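Local structure of extracellular solute-binding protein family 1 (Alicyclobacillus acidocaldarius subsp. acidocaldarius, 4OVJ) at residues A[38-43]-A[329-334]; A[212-217]-A[404-409]; A[217-222]-A[396-401]; A[298-303]-A[312-317]. The protein probably binds a small solute, perhaps a sugar, outside the cell and delivers it to an ABC transporter for uptake. One frame throughout, in Å; residues are numbered along the deposited sequence.

In the fold
The four contacts fall into two groups on opposite sides of the chain's centre. Contacts 1 and 4 have centres about 16 Å apart and touch directly, W298 CH2 lying 4.0 Å from R331 NH2, and both reach the same mixed sheet. Contacts 2 and 3 are two levels of one helix pair, 211-226 with 398-414; they share Y217, and their centres are about 9 Å apart. Centres of contacts 1 and 2 are about 39 Å apart and those of 3 and 4 about 47 Å. Along the chain, contact 4 is nested inside the loops closed by the other three, whereas contact 1 crosses contacts 2 and 3.

Contact 1 (A[38-43]-A[329-334]); sequences EAVTLA and LVRGIP
T41 and R331 carry the polar half of this contact. The hydroxyl of T41 meets the outer end of the guanidinium, which grips it with both terminal nitrogens: R331 NH2 lies 2.8 Å from T41 OG1 with an N-H...O angle of 155°, and R331 NH1 lies 3.1 Å from the same T41 OG1 at a more bent 139°. OG1 sits in the guanidinium plane, so this is an edge-on, forked grip on a single oxygen. An R331 chain extended from CG to NE (chi2 172°) carries the group across to the helix, where the two side chains cross at about a right angle. The same hydroxyl also bonds E37 O one turn earlier. R331 NE also bonds Q296 OE1, and NH2, already on T41, bonds Q86 OE1 as well.

The apolar half is a pair of valines meeting tip to tip, with V40 CG1 3.7 Å from V330 CG2. V40 CG2 lies beside the polar pair, 4.0 Å from R331 NH1, and approaches the guanidinium obliquely. Helix 35-51 is thus joined to the turn that leads into strand 333-334, and V330 also touches K36 and E37 of that helix. A leucine in place of R331 would probably leave the T41 hydroxyl and the two glutamine oxygens, Q296 OE1 and Q86 OE1, without their shared donor.

Chemically, the identified partners of the guanidinium, T41, Q296 and Q86, all offer neutral oxygens, and their hydrogen bonds, with T41 OG1 in plane, probably fix its rotation.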
loop_
_atom_site.group_PDB
_atom_site.type_symbol
_atom_site.label_atom_id
_atom_site.label_comp_id
_atom_site.label_asym_id
_atom_site.label_seq_id
_atom_site.Cartn_x
_atom_site.Cartn_y
_atom_site.Cartn_z
ATOM N N GLU A 38 -13.255 -13.715 -2.448
ATOM C CA GLU A 38 -13.591 -14.978 -3.127
ATOM C C GLU A 38 -14.554 -14.749 -4.292
ATOM O O GLU A 38 -14.324 -15.231 -5.399
ATOM C CB GLU A 38 -14.190 -16.008 -2.163
ATOM C CG GLU A 38 -14.435 -17.352 -2.832
ATOM C CD GLU A 38 -15.258 -18.316 -2.000
ATOM O OE1 GLU A 38 -15.825 -17.906 -0.967
ATOM O OE2 GLU A 38 -15.333 -19.502 -2.390
ATOM N N ALA A 39 -15.614 -13.987 -4.051
ATOM C CA ALA A 39 -16.629 -13.763 -5.063
ATOM C C ALA A 39 -16.051 -13.081 -6.313
ATOM O O ALA A 39 -16.285 -13.534 -7.424
ATOM C CB ALA A 39 -17.777 -12.940 -4.479
ATOM N N VAL A 40 -15.283 -12.010 -6.143
ATOM C CA VAL A 40 -14.792 -11.281 -7.310
ATOM C C VAL A 40 -13.761 -12.118 -8.071
ATOM O O VAL A 40 -13.659 -12.031 -9.294
ATOM C CB VAL A 40 -14.244 -9.865 -6.967
ATOM C CG1 VAL A 40 -15.333 -9.031 -6.293
ATOM C CG2 VAL A 40 -12.974 -9.920 -6.110
ATOM N N THR A 41 -13.021 -12.948 -7.346
ATOM C CA THR A 41 -12.009 -13.792 -7.965
ATOM C C THR A 41 -12.684 -14.871 -8.808
ATOM O O THR A 41 -12.281 -15.127 -9.935
ATOM C CB THR A 41 -11.078 -14.431 -6.918
ATOM O OG1 THR A 41 -10.524 -13.405 -6.078
ATOM C CG2 THR A 41 -9.973 -15.185 -7.610
ATOM N N LEU A 42 -13.747 -15.461 -8.282
ATOM C CA LEU A 42 -14.529 -16.420 -9.062
ATOM C C LEU A 42 -15.171 -15.765 -10.284
ATOM O O LEU A 42 -15.265 -16.388 -11.336
ATOM C CB LEU A 42 -15.579 -17.123 -8.196
ATOM C CG LEU A 42 -14.998 -17.985 -7.075
ATOM C CD1 LEU A 42 -16.132 -18.608 -6.291
ATOM C CD2 LEU A 42 -14.032 -19.046 -7.591
ATOM N N ALA A 43 -15.581 -14.505 -10.166
ATOM C CA ALA A 43 -16.127 -13.801 -11.320
ATOM C C ALA A 43 -15.054 -13.564 -12.387
ATOM O O ALA A 43 -15.333 -13.642 -13.574
ATOM C CB ALA A 43 -16.753 -12.485 -10.901
ATOM N N LEU A 329 -12.025 -3.022 -7.185
ATOM C CA LEU A 329 -11.046 -2.354 -6.333
ATOM C C LEU A 329 -10.871 -3.098 -5.011
ATOM O O LEU A 329 -10.263 -2.594 -4.080
ATOM C CB LEU A 329 -11.460 -0.901 -6.078
ATOM C CG LEU A 329 -11.040 0.088 -7.161
ATOM C CD1 LEU A 329 -12.027 0.077 -8.304
ATOM C CD2 LEU A 329 -10.924 1.491 -6.578
ATOM N N VAL A 330 -11.354 -4.335 -4.966
ATOM C CA VAL A 330 -11.402 -5.101 -3.747
ATOM C C VAL A 330 -10.000 -5.278 -3.122
ATOM O O VAL A 330 -9.814 -5.064 -1.927
ATOM C CB VAL A 330 -12.108 -6.472 -4.021
ATOM C CG1 VAL A 330 -12.113 -7.340 -2.782
ATOM C CG2 VAL A 330 -13.537 -6.250 -4.532
ATOM N N ARG A 331 -9.012 -5.621 -3.943
ATOM C CA ARG A 331 -7.627 -5.810 -3.468
ATOM C C ARG A 331 -6.788 -4.529 -3.448
ATOM O O ARG A 331 -5.672 -4.510 -2.921
ATOM C CB ARG A 331 -6.926 -6.819 -4.359
ATOM C CG ARG A 331 -7.435 -8.238 -4.214
ATOM C CD ARG A 331 -6.798 -9.084 -5.298
ATOM N NE ARG A 331 -6.942 -10.523 -5.089
ATOM C CZ ARG A 331 -8.016 -11.250 -5.406
ATOM N NH1 ARG A 331 -9.099 -10.700 -5.941
ATOM N NH2 ARG A 331 -8.003 -12.552 -5.185
ATOM N N GLY A 332 -7.318 -3.473 -4.040
ATOM C CA GLY A 332 -6.600 -2.228 -4.218
ATOM C C GLY A 332 -6.798 -1.672 -5.618
ATOM O O GLY A 332 -7.680 -2.102 -6.363
ATOM N N ILE A 333 -5.965 -0.701 -5.968
ATOM C CA ILE A 333 -6.009 -0.079 -7.281
ATOM C C ILE A 333 -5.409 -1.033 -8.314
ATOM O O ILE A 333 -4.367 -1.629 -8.062
ATOM C CB ILE A 333 -5.218 1.232 -7.276
ATOM C CG1 ILE A 333 -5.860 2.194 -6.284
ATOM C CG2 ILE A 333 -5.190 1.850 -8.665
ATOM C CD1 ILE A 333 -7.356 2.262 -6.467
ATOM N N PRO A 334 -6.055 -1.181 -9.483
ATOM C CA PRO A 334 -5.505 -2.077 -10.490
ATOM C C PRO A 334 -4.073 -1.747 -10.868
ATOM O O PRO A 334 -3.709 -0.576 -11.026
ATOM C CB PRO A 334 -6.424 -1.871 -11.689
ATOM C CG PRO A 334 -7.725 -1.485 -11.081
ATOM C CD PRO A 334 -7.373 -0.659 -9.882
#

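Contact 2 (A[212-217]-A[404-409]); sequences STLVSY and QFMQEA
L214 buries more surface here than any other residue, and one methyl does its touching: CD2 reaches from helix 211-226 into the angle between F405 and M406 of helix 398-414. Its CG stands opposite the backbone N across the CA-CB bond (chi1 177°), a setting that extends the isobutyl group toward the other helix.

F405 is the first partner. Its ring atom CD2 lies 4.2 Å from L214 CD2, and the methyl comes in obliquely. The two side chains cross at about a right angle. Within its own helix, F405 has the CB of A409 over one face, 4.1 Å above the ring plane and offset toward the rim. F384 meets the same ring edge-to-face.

M406, present as selenomethionine, is the second partner and contributes the stem of its side chain: M406 CG is 4.3 Å from L214 CD2.

No hydrogen bond spans the two segments, and only about 100 Å² is buried, summed over both sides. The nearest CA pair, L214 and M406, is 9.4 Å apart, a separation bridged by side chains alone. L214 also touches F384 and M387 of helix 377-392 and F188 of helix 185-194, which places it where several helices converge. Such apolar helix-helix packing, with a leucine methyl set against an aromatic ring, is consistent with the helical outer part of one lobe in a solute-binding protein.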
loop_
_atom_site.group_PDB
_atom_site.type_symbol
_atom_site.label_atom_id
_atom_site.label_comp_id
_atom_site.label_asym_id
_atom_site.label_seq_id
_atom_site.Cartn_x
_atom_site.Cartn_y
_atom_site.Cartn_z
ATOM N N SER A 212 18.304 11.502 15.035
ATOM C CA SER A 212 18.091 12.801 14.424
ATOM C C SER A 212 16.904 12.799 13.462
ATOM O O SER A 212 16.073 13.704 13.463
ATOM C CB SER A 212 19.351 13.192 13.668
ATOM O OG SER A 212 19.289 14.537 13.297
ATOM N N THR A 213 16.836 11.766 12.637
ATOM C CA THR A 213 15.758 11.627 11.656
ATOM C C THR A 213 14.388 11.516 12.331
ATOM O O THR A 213 13.413 12.138 11.901
ATOM C CB THR A 213 16.015 10.390 10.812
ATOM O OG1 THR A 213 17.279 10.551 10.158
ATOM C CG2 THR A 213 14.896 10.169 9.793
ATOM N N LEU A 214 14.320 10.738 13.403
ATOM C CA LEU A 214 13.066 10.593 14.132
ATOM C C LEU A 214 12.711 11.872 14.889
ATOM O O LEU A 214 11.571 12.297 14.876
ATOM C CB LEU A 214 13.110 9.405 15.081
ATOM C CG LEU A 214 11.891 9.159 15.969
ATOM C CD1 LEU A 214 10.622 9.112 15.141
ATOM C CD2 LEU A 214 12.108 7.854 16.723
ATOM N N VAL A 215 13.694 12.499 15.526
ATOM C CA VAL A 215 13.426 13.738 16.255
ATOM C C VAL A 215 12.945 14.854 15.320
ATOM O O VAL A 215 12.049 15.616 15.682
ATOM C CB VAL A 215 14.646 14.193 17.086
ATOM C CG1 VAL A 215 14.411 15.573 17.684
ATOM C CG2 VAL A 215 14.895 13.194 18.200
ATOM N N SER A 216 13.505 14.940 14.118
ATOM C CA SER A 216 13.068 15.992 13.186
ATOM C C SER A 216 11.607 15.766 12.759
ATOM O O SER A 216 10.828 16.717 12.628
ATOM C CB SER A 216 14.015 16.127 11.990
ATOM O OG SER A 216 13.983 14.982 11.162
ATOM N N TYR A 217 11.231 14.503 12.583
ATOM C CA TYR A 217 9.837 14.154 12.273
ATOM C C TYR A 217 8.927 14.529 13.428
ATOM O O TYR A 217 7.896 15.194 13.255
ATOM C CB TYR A 217 9.772 12.662 12.006
ATOM C CG TYR A 217 8.422 12.007 11.893
ATOM C CD1 TYR A 217 7.757 11.937 10.686
ATOM C CD2 TYR A 217 7.861 11.365 12.976
ATOM C CE1 TYR A 217 6.547 11.279 10.561
ATOM C CE2 TYR A 217 6.657 10.704 12.870
ATOM C CZ TYR A 217 6.006 10.660 11.653
ATOM O OH TYR A 217 4.831 9.975 11.544
ATOM N N GLN A 404 14.176 6.469 23.817
ATOM C CA GLN A 404 13.537 5.370 24.522
ATOM C C GLN A 404 12.988 4.336 23.543
ATOM O O GLN A 404 13.246 3.136 23.683
ATOM C CB GLN A 404 12.413 5.919 25.412
ATOM C CG GLN A 404 11.765 4.896 26.325
ATOM C CD GLN A 404 10.957 5.539 27.445
ATOM O OE1 GLN A 404 9.781 5.855 27.271
ATOM N NE2 GLN A 404 11.582 5.723 28.606
ATOM N N PHE A 405 12.256 4.805 22.539
ATOM C CA PHE A 405 11.682 3.910 21.539
ATOM C C PHE A 405 12.750 3.108 20.795
ATOM O O PHE A 405 12.579 1.916 20.567
ATOM C CB PHE A 405 10.810 4.658 20.517
ATOM C CG PHE A 405 10.529 3.842 19.288
ATOM C CD1 PHE A 405 9.570 2.841 19.318
ATOM C CD2 PHE A 405 11.267 4.025 18.125
ATOM C CE1 PHE A 405 9.328 2.051 18.210
ATOM C CE2 PHE A 405 11.029 3.236 17.013
ATOM C CZ PHE A 405 10.058 2.250 17.055
HETATM N N MSE A 406 13.831 3.779 20.403
HETATM C CA MSE A 406 14.881 3.163 19.587
HETATM C C MSE A 406 15.650 2.142 20.368
HETATM O O MSE A 406 15.966 1.074 19.838
HETATM C CB MSE A 406 15.827 4.226 19.056
HETATM C CG MSE A 406 15.145 5.003 17.944
HETATM SE SE MSE A 406 16.328 6.409 17.276
HETATM C CE MSE A 406 17.544 5.198 16.297
ATOM N N GLN A 407 15.956 2.441 21.630
ATOM C CA GLN A 407 16.666 1.485 22.482
ATOM C C GLN A 407 15.819 0.220 22.634
ATOM O O GLN A 407 16.316 -0.896 22.482
ATOM C CB GLN A 407 16.951 2.097 23.857
ATOM C CG GLN A 407 17.798 1.222 24.768
ATOM C CD GLN A 407 17.815 1.717 26.205
ATOM O OE1 GLN A 407 16.935 2.471 26.640
ATOM N NE2 GLN A 407 18.816 1.277 26.961
ATOM N N GLU A 408 14.533 0.415 22.908
ATOM C CA GLU A 408 13.586 -0.684 23.077
ATOM C C GLU A 408 13.485 -1.564 21.834
ATOM O O GLU A 408 13.607 -2.790 21.925
ATOM C CB GLU A 408 12.211 -0.126 23.453
ATOM C CG GLU A 408 11.085 -1.148 23.497
ATOM C CD GLU A 408 9.838 -0.648 24.223
ATOM O OE1 GLU A 408 8.878 -1.441 24.353
ATOM O OE2 GLU A 408 9.808 0.525 24.661
ATOM N N ALA A 409 13.259 -0.930 20.682
ATOM C CA ALA A 409 13.106 -1.634 19.420
ATOM C C ALA A 409 14.394 -2.363 19.027
ATOM O O ALA A 409 14.342 -3.515 18.618
ATOM C CB ALA A 409 12.681 -0.662 18.320
#

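Contact 3 (A[217-222]-A[396-401]); sequences YLNYWA and ETPQQG
L218 overlaps P398 along much of its length. At the root of the side chains, L218 CB and P398 CB are 4.0 Å apart, and further out L218 CD1 rests 3.5 Å from the carbonyl oxygen P398 O. With CG opposite the carbonyl carbon (chi1 -65°) and the outer chain extended, the leucine lies alongside the first turn of helix 398-414. The backbones come close here, the CA atoms of L218 and P398 being 5.9 Å apart. At the next turn of that helix G401, which has no side chain, lies near L218 CD1.

P398 is touched from a second side by N219. The amide oxygen N219 OD1 lies 3.6 Å from P398 CG, and the two side chains cross at about a right angle. This is van der Waals contact, since no hydrogen bond links the two segments.

P398 is the residue right after the N-cap of its helix. T397 is that N-cap: T397 OG1 accepts from Q400 N at 3.0 Å, with an N-H...O angle of 156°. In return, T397 N donates to Q400 OE1 at 3.0 Å and a nearly straight 177°, its nitrogen lying above the amide plane. The reciprocal pair is a capping box, and it closes the first turn, on which the proline sits facing helix 211-226.

Around this start of helix 398-414, L218 also packs on M387 of helix 377-392 and on E183 in a loop. On the same helix as L218, Y220 reaches helix 160-174, where it touches W163 and A164.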
loop_
_atom_site.group_PDB
_atom_site.type_symbol
_atom_site.label_atom_id
_atom_site.label_comp_id
_atom_site.label_asym_id
_atom_site.label_seq_id
_atom_site.Cartn_x
_atom_site.Cartn_y
_atom_site.Cartn_z
ATOM N N TYR A 217 11.231 14.503 12.583
ATOM C CA TYR A 217 9.837 14.154 12.273
ATOM C C TYR A 217 8.927 14.529 13.428
ATOM O O TYR A 217 7.896 15.194 13.255
ATOM C CB TYR A 217 9.772 12.662 12.006
ATOM C CG TYR A 217 8.422 12.007 11.893
ATOM C CD1 TYR A 217 7.757 11.937 10.686
ATOM C CD2 TYR A 217 7.861 11.365 12.976
ATOM C CE1 TYR A 217 6.547 11.279 10.561
ATOM C CE2 TYR A 217 6.657 10.704 12.870
ATOM C CZ TYR A 217 6.006 10.660 11.653
ATOM O OH TYR A 217 4.831 9.975 11.544
ATOM N N LEU A 218 9.306 14.118 14.624
ATOM C CA LEU A 218 8.488 14.426 15.794
ATOM C C LEU A 218 8.342 15.938 16.007
ATOM O O LEU A 218 7.261 16.418 16.348
ATOM C CB LEU A 218 9.064 13.765 17.036
ATOM C CG LEU A 218 9.056 12.236 17.060
ATOM C CD1 LEU A 218 9.848 11.787 18.272
ATOM C CD2 LEU A 218 7.655 11.649 17.072
ATOM N N ASN A 219 9.429 16.679 15.800
ATOM C CA ASN A 219 9.408 18.137 15.950
ATOM C C ASN A 219 8.538 18.817 14.938
ATOM O O ASN A 219 7.895 19.824 15.255
ATOM C CB ASN A 219 10.811 18.719 15.868
ATOM C CG ASN A 219 11.542 18.647 17.191
ATOM O OD1 ASN A 219 10.916 18.647 18.248
ATOM N ND2 ASN A 219 12.869 18.600 17.141
ATOM N N TYR A 220 8.513 18.280 13.720
ATOM C CA TYR A 220 7.671 18.831 12.670
ATOM C C TYR A 220 6.223 18.843 13.120
ATOM O O TYR A 220 5.565 19.877 13.083
ATOM C CB TYR A 220 7.810 18.021 11.384
ATOM C CG TYR A 220 6.923 18.504 10.263
ATOM C CD1 TYR A 220 7.294 19.593 9.493
ATOM C CD2 TYR A 220 5.706 17.880 9.984
ATOM C CE1 TYR A 220 6.488 20.051 8.476
ATOM C CE2 TYR A 220 4.899 18.326 8.951
ATOM C CZ TYR A 220 5.299 19.415 8.198
ATOM O OH TYR A 220 4.513 19.873 7.170
ATOM N N TRP A 221 5.742 17.696 13.585
ATOM C CA TRP A 221 4.347 17.605 14.031
ATOM C C TRP A 221 4.114 18.352 15.340
ATOM O O TRP A 221 3.061 18.964 15.516
ATOM C CB TRP A 221 3.901 16.149 14.147
ATOM C CG TRP A 221 3.917 15.465 12.812
ATOM C CD1 TRP A 221 4.902 14.663 12.315
ATOM C CD2 TRP A 221 2.931 15.574 11.782
ATOM N NE1 TRP A 221 4.584 14.259 11.041
ATOM C CE2 TRP A 221 3.372 14.796 10.697
ATOM C CE3 TRP A 221 1.703 16.245 11.680
ATOM C CZ2 TRP A 221 2.638 14.669 9.522
ATOM C CZ3 TRP A 221 0.975 16.124 10.509
ATOM C CH2 TRP A 221 1.441 15.336 9.453
ATOM N N ALA A 222 5.100 18.327 16.240
ATOM C CA ALA A 222 4.973 19.066 17.499
ATOM C C ALA A 222 4.778 20.562 17.247
ATOM O O ALA A 222 3.973 21.201 17.921
ATOM C CB ALA A 222 6.163 18.823 18.398
ATOM N N GLU A 396 6.643 13.054 27.447
ATOM C CA GLU A 396 8.088 13.112 27.227
ATOM C C GLU A 396 8.431 13.957 26.019
ATOM O O GLU A 396 7.580 14.194 25.159
ATOM C CB GLU A 396 8.683 11.716 27.098
ATOM C CG GLU A 396 8.106 10.863 25.984
ATOM C CD GLU A 396 8.570 9.413 26.060
ATOM O OE1 GLU A 396 7.875 8.536 25.498
ATOM O OE2 GLU A 396 9.630 9.146 26.676
ATOM N N THR A 397 9.680 14.416 25.976
ATOM C CA THR A 397 10.154 15.239 24.871
ATOM C C THR A 397 10.353 14.353 23.651
ATOM O O THR A 397 10.504 13.134 23.774
ATOM C CB THR A 397 11.490 15.968 25.162
ATOM O OG1 THR A 397 12.555 15.018 25.336
ATOM C CG2 THR A 397 11.379 16.868 26.400
ATOM N N PRO A 398 10.358 14.967 22.466
ATOM C CA PRO A 398 10.699 14.242 21.250
ATOM C C PRO A 398 12.003 13.476 21.362
ATOM O O PRO A 398 12.061 12.294 20.982
ATOM C CB PRO A 398 10.800 15.361 20.220
ATOM C CG PRO A 398 9.710 16.296 20.658
ATOM C CD PRO A 398 9.858 16.319 22.161
ATOM N N GLN A 399 13.041 14.126 21.877
ATOM C CA GLN A 399 14.344 13.468 21.980
ATOM C C GLN A 399 14.272 12.299 22.951
ATOM O O GLN A 399 14.834 11.235 22.670
ATOM C CB GLN A 399 15.445 14.446 22.378
ATOM C CG GLN A 399 16.861 13.887 22.235
ATOM C CD GLN A 399 17.297 12.948 23.352
ATOM O OE1 GLN A 399 18.129 12.058 23.134
ATOM N NE2 GLN A 399 16.761 13.142 24.549
ATOM N N GLN A 400 13.568 12.491 24.072
ATOM C CA GLN A 400 13.410 11.431 25.072
ATOM C C GLN A 400 12.646 10.239 24.507
ATOM O O GLN A 400 13.049 9.092 24.697
ATOM C CB GLN A 400 12.692 11.956 26.330
ATOM C CG GLN A 400 13.554 12.824 27.241
ATOM C CD GLN A 400 12.746 13.575 28.295
ATOM O OE1 GLN A 400 11.511 13.647 28.240
ATOM N NE2 GLN A 400 13.445 14.145 29.263
ATOM N N GLY A 401 11.545 10.520 23.817
ATOM C CA GLY A 401 10.726 9.486 23.200
ATOM C C GLY A 401 11.475 8.726 22.122
ATOM O O GLY A 401 11.429 7.492 22.083
#

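Contact 4 (A[298-303]-A[312-317]); sequences WSIYSK and LFVNFL
The indole of W298 lies against L317, whose CD1 methyl stands over the six-membered ring, 3.8 Å from its centroid and 16° off the ring normal, a CH-pi contact. W298 has CG opposite its own carbonyl carbon (chi1 -55°), which swings the indole alongside the helix. The two side chains cross at about a right angle, CD1 centred over the six-membered ring and CB on the same side, near the pyrrole nitrogen, with L317 CB 3.6 Å from W298 NE1.

That N-H points in the ring plane to a water 2.8 Å from W298 NE1. The water in turn makes a weak bond to L317 O, adding a polar bridge to the apolar one. V314 splits its methyls between two partners: with CG1 anti to the backbone N (chi1 169°), V314 CG1 comes to 3.9 Å from W298 CB, and V314 CG2 is left 3.9 Å from I300 CG1. Replacing W298 by an alanine would probably open a gap under the L317 methyl and leave the bridging water without its indole partner.

Strand 298-300 and helix 312-317 run antiparallel, with axes 9.4 Å apart at closest approach, so the helix packs back onto the strand that precedes it in the chain. The strand lies between strands 84-87 and 128-144 of the mixed sheet, and helix 307-319 in turn packs on helix 35-51, where F316 meets F48 edge-to-face.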
loop_
_atom_site.group_PDB
_atom_site.type_symbol
_atom_site.label_atom_id
_atom_site.label_comp_id
_atom_site.label_asym_id
_atom_site.label_seq_id
_atom_site.Cartn_x
_atom_site.Cartn_y
_atom_site.Cartn_z
ATOM N N TRP A 298 0.540 -12.326 -8.075
ATOM C CA TRP A 298 0.313 -13.576 -8.785
ATOM C C TRP A 298 1.669 -14.238 -9.020
ATOM O O TRP A 298 2.586 -13.605 -9.534
ATOM C CB TRP A 298 -0.347 -13.362 -10.144
ATOM C CG TRP A 298 -1.614 -12.593 -10.144
ATOM C CD1 TRP A 298 -1.883 -11.507 -10.915
ATOM C CD2 TRP A 298 -2.790 -12.828 -9.358
ATOM N NE1 TRP A 298 -3.149 -11.054 -10.674
ATOM C CE2 TRP A 298 -3.731 -11.842 -9.718
ATOM C CE3 TRP A 298 -3.141 -13.770 -8.383
ATOM C CZ2 TRP A 298 -4.987 -11.769 -9.132
ATOM C CZ3 TRP A 298 -4.396 -13.699 -7.814
ATOM C CH2 TRP A 298 -5.302 -12.710 -8.193
ATOM N N SER A 299 1.762 -15.518 -8.667
ATOM C CA SER A 299 2.953 -16.316 -8.904
ATOM C C SER A 299 2.541 -17.624 -9.600
ATOM O O SER A 299 1.385 -18.058 -9.524
ATOM C CB SER A 299 3.655 -16.620 -7.581
ATOM O OG SER A 299 4.210 -15.457 -6.965
ATOM N N ILE A 300 3.496 -18.237 -10.275
ATOM C CA ILE A 300 3.288 -19.491 -10.977
ATOM C C ILE A 300 4.234 -20.544 -10.397
ATOM O O ILE A 300 5.391 -20.254 -10.096
ATOM C CB ILE A 300 3.520 -19.321 -12.489
ATOM C CG1 ILE A 300 2.521 -18.325 -13.068
ATOM C CG2 ILE A 300 3.406 -20.658 -13.239
ATOM C CD1 ILE A 300 2.776 -17.935 -14.508
ATOM N N TYR A 301 3.733 -21.770 -10.258
ATOM C CA TYR A 301 4.539 -22.884 -9.772
ATOM C C TYR A 301 5.702 -23.156 -10.713
ATOM O O TYR A 301 5.507 -23.287 -11.921
ATOM C CB TYR A 301 3.663 -24.126 -9.681
ATOM C CG TYR A 301 4.285 -25.363 -9.084
ATOM C CD1 TYR A 301 5.221 -25.286 -8.064
ATOM C CD2 TYR A 301 3.874 -26.623 -9.512
ATOM C CE1 TYR A 301 5.767 -26.436 -7.506
ATOM C CE2 TYR A 301 4.398 -27.773 -8.956
ATOM C CZ TYR A 301 5.341 -27.679 -7.957
ATOM O OH TYR A 301 5.859 -28.838 -7.416
ATOM N N SER A 302 6.905 -23.291 -10.157
ATOM C CA SER A 302 8.088 -23.525 -10.976
ATOM C C SER A 302 7.954 -24.795 -11.809
ATOM O O SER A 302 8.536 -24.890 -12.881
ATOM C CB SER A 302 9.333 -23.651 -10.094
ATOM O OG SER A 302 9.143 -24.669 -9.125
ATOM N N LYS A 303 7.214 -25.771 -11.300
ATOM C CA LYS A 303 7.113 -27.075 -11.956
ATOM C C LYS A 303 5.786 -27.295 -12.650
ATOM O O LYS A 303 5.420 -28.433 -12.957
ATOM C CB LYS A 303 7.371 -28.192 -10.948
ATOM C CG LYS A 303 8.748 -28.109 -10.322
ATOM C CD LYS A 303 8.921 -29.236 -9.323
ATOM C CE LYS A 303 10.029 -28.975 -8.335
ATOM N NZ LYS A 303 9.994 -30.047 -7.304
ATOM N N LEU A 312 -0.598 -16.974 -19.673
ATOM C CA LEU A 312 -1.785 -16.401 -20.298
ATOM C C LEU A 312 -2.863 -16.064 -19.252
ATOM O O LEU A 312 -3.508 -15.015 -19.325
ATOM C CB LEU A 312 -2.301 -17.373 -21.351
ATOM C CG LEU A 312 -3.420 -16.925 -22.277
ATOM C CD1 LEU A 312 -3.543 -17.897 -23.440
ATOM C CD2 LEU A 312 -4.691 -16.853 -21.463
ATOM N N PHE A 313 -3.033 -16.933 -18.261
ATOM C CA PHE A 313 -3.989 -16.688 -17.183
ATOM C C PHE A 313 -3.573 -15.493 -16.317
ATOM O O PHE A 313 -4.371 -14.603 -16.037
ATOM C CB PHE A 313 -4.165 -17.941 -16.330
ATOM C CG PHE A 313 -5.140 -17.775 -15.206
ATOM C CD1 PHE A 313 -6.481 -17.515 -15.457
ATOM C CD2 PHE A 313 -4.727 -17.885 -13.901
ATOM C CE1 PHE A 313 -7.373 -17.366 -14.408
ATOM C CE2 PHE A 313 -5.606 -17.735 -12.851
ATOM C CZ PHE A 313 -6.939 -17.487 -13.100
ATOM N N VAL A 314 -2.315 -15.466 -15.903
ATOM C CA VAL A 314 -1.816 -14.347 -15.119
ATOM C C VAL A 314 -1.934 -13.040 -15.909
ATOM O O VAL A 314 -2.364 -12.018 -15.372
ATOM C CB VAL A 314 -0.374 -14.607 -14.628
ATOM C CG1 VAL A 314 0.243 -13.353 -14.040
ATOM C CG2 VAL A 314 -0.394 -15.714 -13.585
ATOM N N ASN A 315 -1.603 -13.081 -17.186
ATOM C CA ASN A 315 -1.711 -11.900 -18.008
ATOM C C ASN A 315 -3.136 -11.383 -18.106
ATOM O O ASN A 315 -3.349 -10.168 -18.096
ATOM C CB ASN A 315 -1.190 -12.154 -19.414
ATOM C CG ASN A 315 -1.118 -10.884 -20.212
ATOM O OD1 ASN A 315 -0.375 -9.960 -19.861
ATOM N ND2 ASN A 315 -1.924 -10.800 -21.267
ATOM N N PHE A 316 -4.089 -12.308 -18.206
ATOM C CA PHE A 316 -5.513 -11.987 -18.220
ATOM C C PHE A 316 -5.927 -11.271 -16.928
ATOM O O PHE A 316 -6.563 -10.212 -16.963
ATOM C CB PHE A 316 -6.353 -13.255 -18.414
ATOM C CG PHE A 316 -7.836 -13.004 -18.447
ATOM C CD1 PHE A 316 -8.468 -12.710 -19.655
ATOM C CD2 PHE A 316 -8.604 -13.094 -17.289
ATOM C CE1 PHE A 316 -9.832 -12.497 -19.696
ATOM C CE2 PHE A 316 -9.976 -12.880 -17.329
ATOM C CZ PHE A 316 -10.579 -12.575 -18.534
ATOM N N LEU A 317 -5.538 -11.824 -15.790
ATOM C CA LEU A 317 -5.855 -11.205 -14.507
ATOM C C LEU A 317 -5.262 -9.809 -14.386
ATOM O O LEU A 317 -5.890 -8.922 -13.840
ATOM C CB LEU A 317 -5.370 -12.059 -13.336
ATOM C CG LEU A 317 -6.044 -13.420 -13.194
ATOM C CD1 LEU A 317 -5.386 -14.174 -12.051
ATOM C CD2 LEU A 317 -7.550 -13.294 -13.015
HETATM O O HOH W 1 -4.605 -8.804 -11.332
#